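Local atomic coordinates of precorrin-2 dehydrogenase (Bacillus megaterium, PDB entry 3DFZ), a protein that catalyses the NAD(+)-dependent dehydrogenation of precorrin-2 to sirohydrochlorin, a precursor of both siroheme and, by the anaerobic route, adenosylcobalamin. Residues B[168-182]-B[205-219]. Numbering follows the deposited sequence.
Sequences SYTQYTQFLYECRVL and YRLSLVKQREFLQQI
Gln171 and Gln212 face each other amide to amide, nearly coplanar (10° apart), and exchange two hydrogen bonds on carbonyl lone pairs: Gln212 NE2 to Gln171 OE1 and Gln171 NE2 to Gln212 OE1, both 3.0 Å. The second N-H of Gln212 NE2 reaches Tyr205 O at 2.9 Å, so three bonds fix the rotation of this buried amide. At the N-terminal end of 168-182, Arg206 NH1 donates to Ser168 OG (2.9 Å) within the guanidinium plane; Asp166 OD1 is also hydrogen-bonded to this hydroxyl, and Asp203 forms a salt bridge with NH2.

CH-pi contacts follow the same arginine: Arg206 CB sits over the Tyr172 ring, and Arg206 CD lies 3.5 Å from the Tyr169 ring centroid. A bend at chi3 (50°) turns the guanidinium almost parallel to that ring. Gln212 CG covers one face of Phe175, and Cys179 SG, from the same helix as Phe175, lies over the rim of the opposite face.

Apolar packing continues along the helices. Cys179 SG meets the Phe215 ring edge, 3.7 Å from Phe215 CD2, and Ile219 CD1 touches Leu182 CB at 3.8 Å.

Helix segments 168-182 and 209-218 run nearly parallel (9°), with Phe175 as a knob among Tyr205, Gln212, Phe215 and Leu216, within the helical SirC C-terminal domain.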
# COMPACT_ATOMS: atom_id res chain seq x y z
N SER B 168 -13.85 -15.19 12.40
CA SER B 168 -13.91 -16.37 11.53
C SER B 168 -12.81 -16.36 10.49
O SER B 168 -12.31 -17.41 10.14
CB SER B 168 -15.27 -16.52 10.83
OG SER B 168 -15.51 -15.45 9.94
N TYR B 169 -12.43 -15.18 9.98
CA TYR B 169 -11.34 -15.12 8.98
C TYR B 169 -9.96 -15.43 9.60
O TYR B 169 -9.05 -15.89 8.91
CB TYR B 169 -11.36 -13.79 8.24
CG TYR B 169 -12.51 -13.71 7.25
CD1 TYR B 169 -12.32 -14.06 5.91
CD2 TYR B 169 -13.80 -13.35 7.65
CE1 TYR B 169 -13.36 -14.03 5.01
CE2 TYR B 169 -14.85 -13.30 6.74
CZ TYR B 169 -14.62 -13.65 5.43
OH TYR B 169 -15.63 -13.59 4.50
N THR B 170 -9.83 -15.22 10.90
CA THR B 170 -8.56 -15.50 11.57
C THR B 170 -8.27 -17.01 11.56
O THR B 170 -7.16 -17.42 11.20
CB THR B 170 -8.55 -14.92 13.00
OG1 THR B 170 -8.91 -13.53 12.95
CG2 THR B 170 -7.19 -15.06 13.63
N GLN B 171 -9.25 -17.81 11.96
CA GLN B 171 -9.17 -19.25 11.93
C GLN B 171 -9.08 -19.83 10.49
O GLN B 171 -8.41 -20.84 10.23
CB GLN B 171 -10.43 -19.81 12.62
CG GLN B 171 -10.39 -21.32 12.86
CD GLN B 171 -10.65 -22.16 11.63
OE1 GLN B 171 -11.38 -21.75 10.71
NE2 GLN B 171 -10.07 -23.38 11.62
N TYR B 172 -9.84 -19.22 9.58
CA TYR B 172 -9.95 -19.68 8.20
C TYR B 172 -8.65 -19.51 7.41
O TYR B 172 -8.26 -20.40 6.66
CB TYR B 172 -11.11 -18.92 7.52
CG TYR B 172 -11.41 -19.31 6.08
CD1 TYR B 172 -11.41 -20.65 5.66
CD2 TYR B 172 -11.70 -18.33 5.14
CE1 TYR B 172 -11.69 -20.97 4.37
CE2 TYR B 172 -11.99 -18.67 3.83
CZ TYR B 172 -12.00 -19.98 3.46
OH TYR B 172 -12.31 -20.27 2.15
N THR B 173 -7.96 -18.39 7.59
CA THR B 173 -6.70 -18.21 6.84
C THR B 173 -5.62 -19.11 7.42
O THR B 173 -4.64 -19.41 6.73
CB THR B 173 -6.24 -16.73 6.76
OG1 THR B 173 -6.20 -16.14 8.08
CG2 THR B 173 -7.21 -15.96 5.88
N GLN B 174 -5.82 -19.57 8.65
CA GLN B 174 -4.95 -20.60 9.23
C GLN B 174 -5.20 -21.94 8.56
O GLN B 174 -4.25 -22.64 8.23
CB GLN B 174 -5.09 -20.69 10.77
CG GLN B 174 -4.31 -21.86 11.43
CD GLN B 174 -2.77 -21.81 11.23
OE1 GLN B 174 -2.17 -20.74 11.08
NE2 GLN B 174 -2.14 -22.98 11.25
N PHE B 175 -6.48 -22.32 8.40
CA PHE B 175 -6.83 -23.48 7.56
C PHE B 175 -6.24 -23.36 6.16
O PHE B 175 -5.61 -24.28 5.66
CB PHE B 175 -8.37 -23.67 7.47
CG PHE B 175 -8.84 -24.53 6.29
CD1 PHE B 175 -8.73 -25.92 6.33
CD2 PHE B 175 -9.39 -23.95 5.15
CE1 PHE B 175 -9.16 -26.73 5.25
CE2 PHE B 175 -9.83 -24.75 4.05
CZ PHE B 175 -9.71 -26.15 4.11
N LEU B 176 -6.46 -22.21 5.51
CA LEU B 176 -5.99 -22.01 4.13
C LEU B 176 -4.50 -22.10 4.01
O LEU B 176 -3.99 -22.54 2.98
CB LEU B 176 -6.47 -20.66 3.54
CG LEU B 176 -7.98 -20.50 3.32
CD1 LEU B 176 -8.31 -19.06 2.92
CD2 LEU B 176 -8.46 -21.48 2.26
N TYR B 177 -3.79 -21.63 5.04
CA TYR B 177 -2.32 -21.65 5.05
C TYR B 177 -1.82 -23.10 5.07
O TYR B 177 -0.99 -23.49 4.23
CB TYR B 177 -1.75 -20.84 6.22
CG TYR B 177 -0.22 -20.75 6.17
CD1 TYR B 177 0.42 -19.88 5.27
CD2 TYR B 177 0.57 -21.54 6.99
CE1 TYR B 177 1.79 -19.82 5.20
CE2 TYR B 177 1.93 -21.48 6.93
CZ TYR B 177 2.55 -20.62 6.03
OH TYR B 177 3.93 -20.55 5.98
N GLU B 178 -2.34 -23.90 6.01
CA GLU B 178 -2.00 -25.32 6.07
C GLU B 178 -2.32 -26.04 4.75
O GLU B 178 -1.52 -26.84 4.29
CB GLU B 178 -2.69 -26.00 7.25
CG GLU B 178 -2.40 -27.48 7.42
CD GLU B 178 -2.99 -28.05 8.71
OE1 GLU B 178 -3.43 -27.27 9.60
OE2 GLU B 178 -2.97 -29.29 8.85
N CYS B 179 -3.48 -25.77 4.16
CA CYS B 179 -3.78 -26.35 2.84
C CYS B 179 -2.73 -25.99 1.80
O CYS B 179 -2.31 -26.86 1.07
CB CYS B 179 -5.15 -25.92 2.32
SG CYS B 179 -6.53 -26.51 3.27
N ARG B 180 -2.33 -24.72 1.73
CA ARG B 180 -1.30 -24.24 0.78
C ARG B 180 0.00 -25.03 0.93
O ARG B 180 0.53 -25.58 -0.04
CB ARG B 180 -1.07 -22.74 0.99
CG ARG B 180 -0.23 -22.02 -0.06
CD ARG B 180 -1.11 -21.44 -1.18
NE ARG B 180 -0.46 -20.33 -1.88
CZ ARG B 180 -0.07 -20.33 -3.16
NH1 ARG B 180 -0.28 -21.39 -3.94
NH2 ARG B 180 0.52 -19.26 -3.66
N VAL B 181 0.48 -25.13 2.17
CA VAL B 181 1.65 -25.94 2.55
C VAL B 181 1.53 -27.37 2.03
O VAL B 181 2.42 -27.85 1.31
CB VAL B 181 1.86 -25.95 4.10
CG1 VAL B 181 2.89 -27.03 4.54
CG2 VAL B 181 2.25 -24.57 4.60
N LEU B 182 0.44 -28.04 2.37
CA LEU B 182 0.26 -29.44 2.00
C LEU B 182 0.08 -29.66 0.50
O LEU B 182 0.46 -30.70 -0.01
CB LEU B 182 -0.89 -30.10 2.78
CG LEU B 182 -0.69 -30.31 4.29
CD1 LEU B 182 -1.91 -30.95 4.93
CD2 LEU B 182 0.59 -31.13 4.57
N TYR B 205 -16.51 -23.41 3.68
CA TYR B 205 -15.17 -23.80 4.12
C TYR B 205 -14.74 -22.98 5.30
O TYR B 205 -14.10 -23.51 6.20
CB TYR B 205 -14.14 -23.67 2.98
CG TYR B 205 -14.07 -24.93 2.15
CD1 TYR B 205 -14.82 -25.06 0.98
CD2 TYR B 205 -13.32 -26.03 2.58
CE1 TYR B 205 -14.78 -26.21 0.23
CE2 TYR B 205 -13.28 -27.21 1.84
CZ TYR B 205 -14.02 -27.29 0.66
OH TYR B 205 -13.97 -28.45 -0.11
N ARG B 206 -15.10 -21.70 5.29
CA ARG B 206 -14.82 -20.80 6.41
C ARG B 206 -15.58 -21.17 7.71
O ARG B 206 -15.03 -21.03 8.81
CB ARG B 206 -15.15 -19.35 6.01
CG ARG B 206 -14.86 -18.34 7.11
CD ARG B 206 -14.82 -16.92 6.63
NE ARG B 206 -15.99 -16.60 5.80
CZ ARG B 206 -17.10 -16.01 6.24
NH1 ARG B 206 -17.20 -15.67 7.54
NH2 ARG B 206 -18.11 -15.79 5.40
N LEU B 207 -16.80 -21.67 7.57
CA LEU B 207 -17.79 -21.67 8.67
C LEU B 207 -18.19 -23.08 9.04
O LEU B 207 -19.05 -23.29 9.87
CB LEU B 207 -19.01 -20.79 8.30
CG LEU B 207 -18.70 -19.27 8.15
CD1 LEU B 207 -19.80 -18.44 7.51
CD2 LEU B 207 -18.27 -18.64 9.48
N SER B 208 -17.55 -24.05 8.39
CA SER B 208 -17.68 -25.44 8.75
C SER B 208 -16.32 -26.10 9.03
O SER B 208 -15.48 -26.22 8.15
CB SER B 208 -18.46 -26.22 7.69
OG SER B 208 -18.35 -27.60 7.93
N LEU B 209 -16.13 -26.56 10.27
CA LEU B 209 -14.88 -27.21 10.68
C LEU B 209 -14.83 -28.66 10.18
O LEU B 209 -13.76 -29.20 9.98
CB LEU B 209 -14.68 -27.14 12.19
CG LEU B 209 -14.30 -25.80 12.84
CD1 LEU B 209 -13.99 -25.96 14.34
CD2 LEU B 209 -13.15 -25.02 12.16
N VAL B 210 -15.99 -29.28 9.97
CA VAL B 210 -16.06 -30.61 9.36
C VAL B 210 -15.50 -30.52 7.94
O VAL B 210 -14.62 -31.29 7.56
CB VAL B 210 -17.54 -31.14 9.34
CG1 VAL B 210 -17.76 -32.27 8.34
CG2 VAL B 210 -17.97 -31.56 10.70
N LYS B 211 -16.05 -29.61 7.15
CA LYS B 211 -15.63 -29.37 5.78
C LYS B 211 -14.11 -29.22 5.72
O LYS B 211 -13.44 -29.87 4.91
CB LYS B 211 -16.28 -28.07 5.29
CG LYS B 211 -16.17 -27.78 3.81
CD LYS B 211 -17.18 -28.55 3.04
CE LYS B 211 -17.15 -28.17 1.58
NZ LYS B 211 -18.30 -28.70 0.83
N GLN B 212 -13.59 -28.36 6.60
CA GLN B 212 -12.17 -28.08 6.67
C GLN B 212 -11.40 -29.37 6.93
O GLN B 212 -10.56 -29.77 6.12
CB GLN B 212 -11.87 -27.03 7.74
CG GLN B 212 -12.12 -25.57 7.32
CD GLN B 212 -11.67 -24.64 8.39
OE1 GLN B 212 -10.93 -25.05 9.26
NE2 GLN B 212 -12.12 -23.38 8.35
N ARG B 213 -11.72 -30.04 8.04
CA ARG B 213 -11.04 -31.26 8.47
C ARG B 213 -11.07 -32.41 7.50
O ARG B 213 -10.06 -33.07 7.30
CB ARG B 213 -11.56 -31.71 9.83
CG ARG B 213 -11.24 -30.73 10.92
CD ARG B 213 -12.16 -30.91 12.10
NE ARG B 213 -11.87 -29.90 13.12
CZ ARG B 213 -12.22 -30.02 14.40
NH1 ARG B 213 -12.92 -31.08 14.82
NH2 ARG B 213 -11.89 -29.06 15.24
N GLU B 214 -12.22 -32.65 6.88
CA GLU B 214 -12.35 -33.67 5.84
C GLU B 214 -11.53 -33.37 4.58
O GLU B 214 -11.14 -34.29 3.88
CB GLU B 214 -13.82 -33.89 5.45
CG GLU B 214 -14.68 -34.37 6.59
CD GLU B 214 -16.10 -34.75 6.19
OE1 GLU B 214 -16.63 -34.29 5.12
OE2 GLU B 214 -16.69 -35.53 6.97
N PHE B 215 -11.32 -32.09 4.28
CA PHE B 215 -10.48 -31.69 3.15
C PHE B 215 -9.00 -31.91 3.46
O PHE B 215 -8.26 -32.38 2.59
CB PHE B 215 -10.69 -30.22 2.76
CG PHE B 215 -9.87 -29.81 1.57
CD1 PHE B 215 -10.29 -30.16 0.28
CD2 PHE B 215 -8.67 -29.12 1.74
CE1 PHE B 215 -9.51 -29.79 -0.83
CE2 PHE B 215 -7.90 -28.77 0.65
CZ PHE B 215 -8.32 -29.10 -0.65
N LEU B 216 -8.59 -31.58 4.69
CA LEU B 216 -7.23 -31.86 5.17
C LEU B 216 -6.93 -33.35 5.05
O LEU B 216 -5.87 -33.71 4.54
CB LEU B 216 -7.01 -31.41 6.62
CG LEU B 216 -7.02 -29.90 6.83
CD1 LEU B 216 -7.22 -29.54 8.31
CD2 LEU B 216 -5.74 -29.24 6.24
N GLN B 217 -7.86 -34.19 5.52
CA GLN B 217 -7.73 -35.65 5.41
C GLN B 217 -7.62 -36.09 3.95
O GLN B 217 -6.87 -37.00 3.63
CB GLN B 217 -8.95 -36.36 6.04
CG GLN B 217 -9.17 -36.15 7.54
CD GLN B 217 -10.32 -37.01 8.09
OE1 GLN B 217 -10.20 -38.24 8.20
NE2 GLN B 217 -11.45 -36.36 8.41
N GLN B 218 -8.40 -35.45 3.09
CA GLN B 218 -8.44 -35.79 1.67
C GLN B 218 -7.10 -35.56 0.95
O GLN B 218 -6.63 -36.43 0.21
CB GLN B 218 -9.55 -35.01 0.98
CG GLN B 218 -9.43 -34.95 -0.54
CD GLN B 218 -10.53 -34.15 -1.16
OE1 GLN B 218 -11.54 -33.85 -0.51
NE2 GLN B 218 -10.36 -33.79 -2.45
N ILE B 219 -6.49 -34.40 1.18
CA ILE B 219 -5.21 -34.07 0.57
C ILE B 219 -4.03 -34.81 1.20
O ILE B 219 -2.88 -34.57 0.86
CB ILE B 219 -4.96 -32.53 0.49
CG1 ILE B 219 -4.92 -31.88 1.88
CG2 ILE B 219 -5.99 -31.89 -0.44
CD1 ILE B 219 -4.62 -30.37 1.88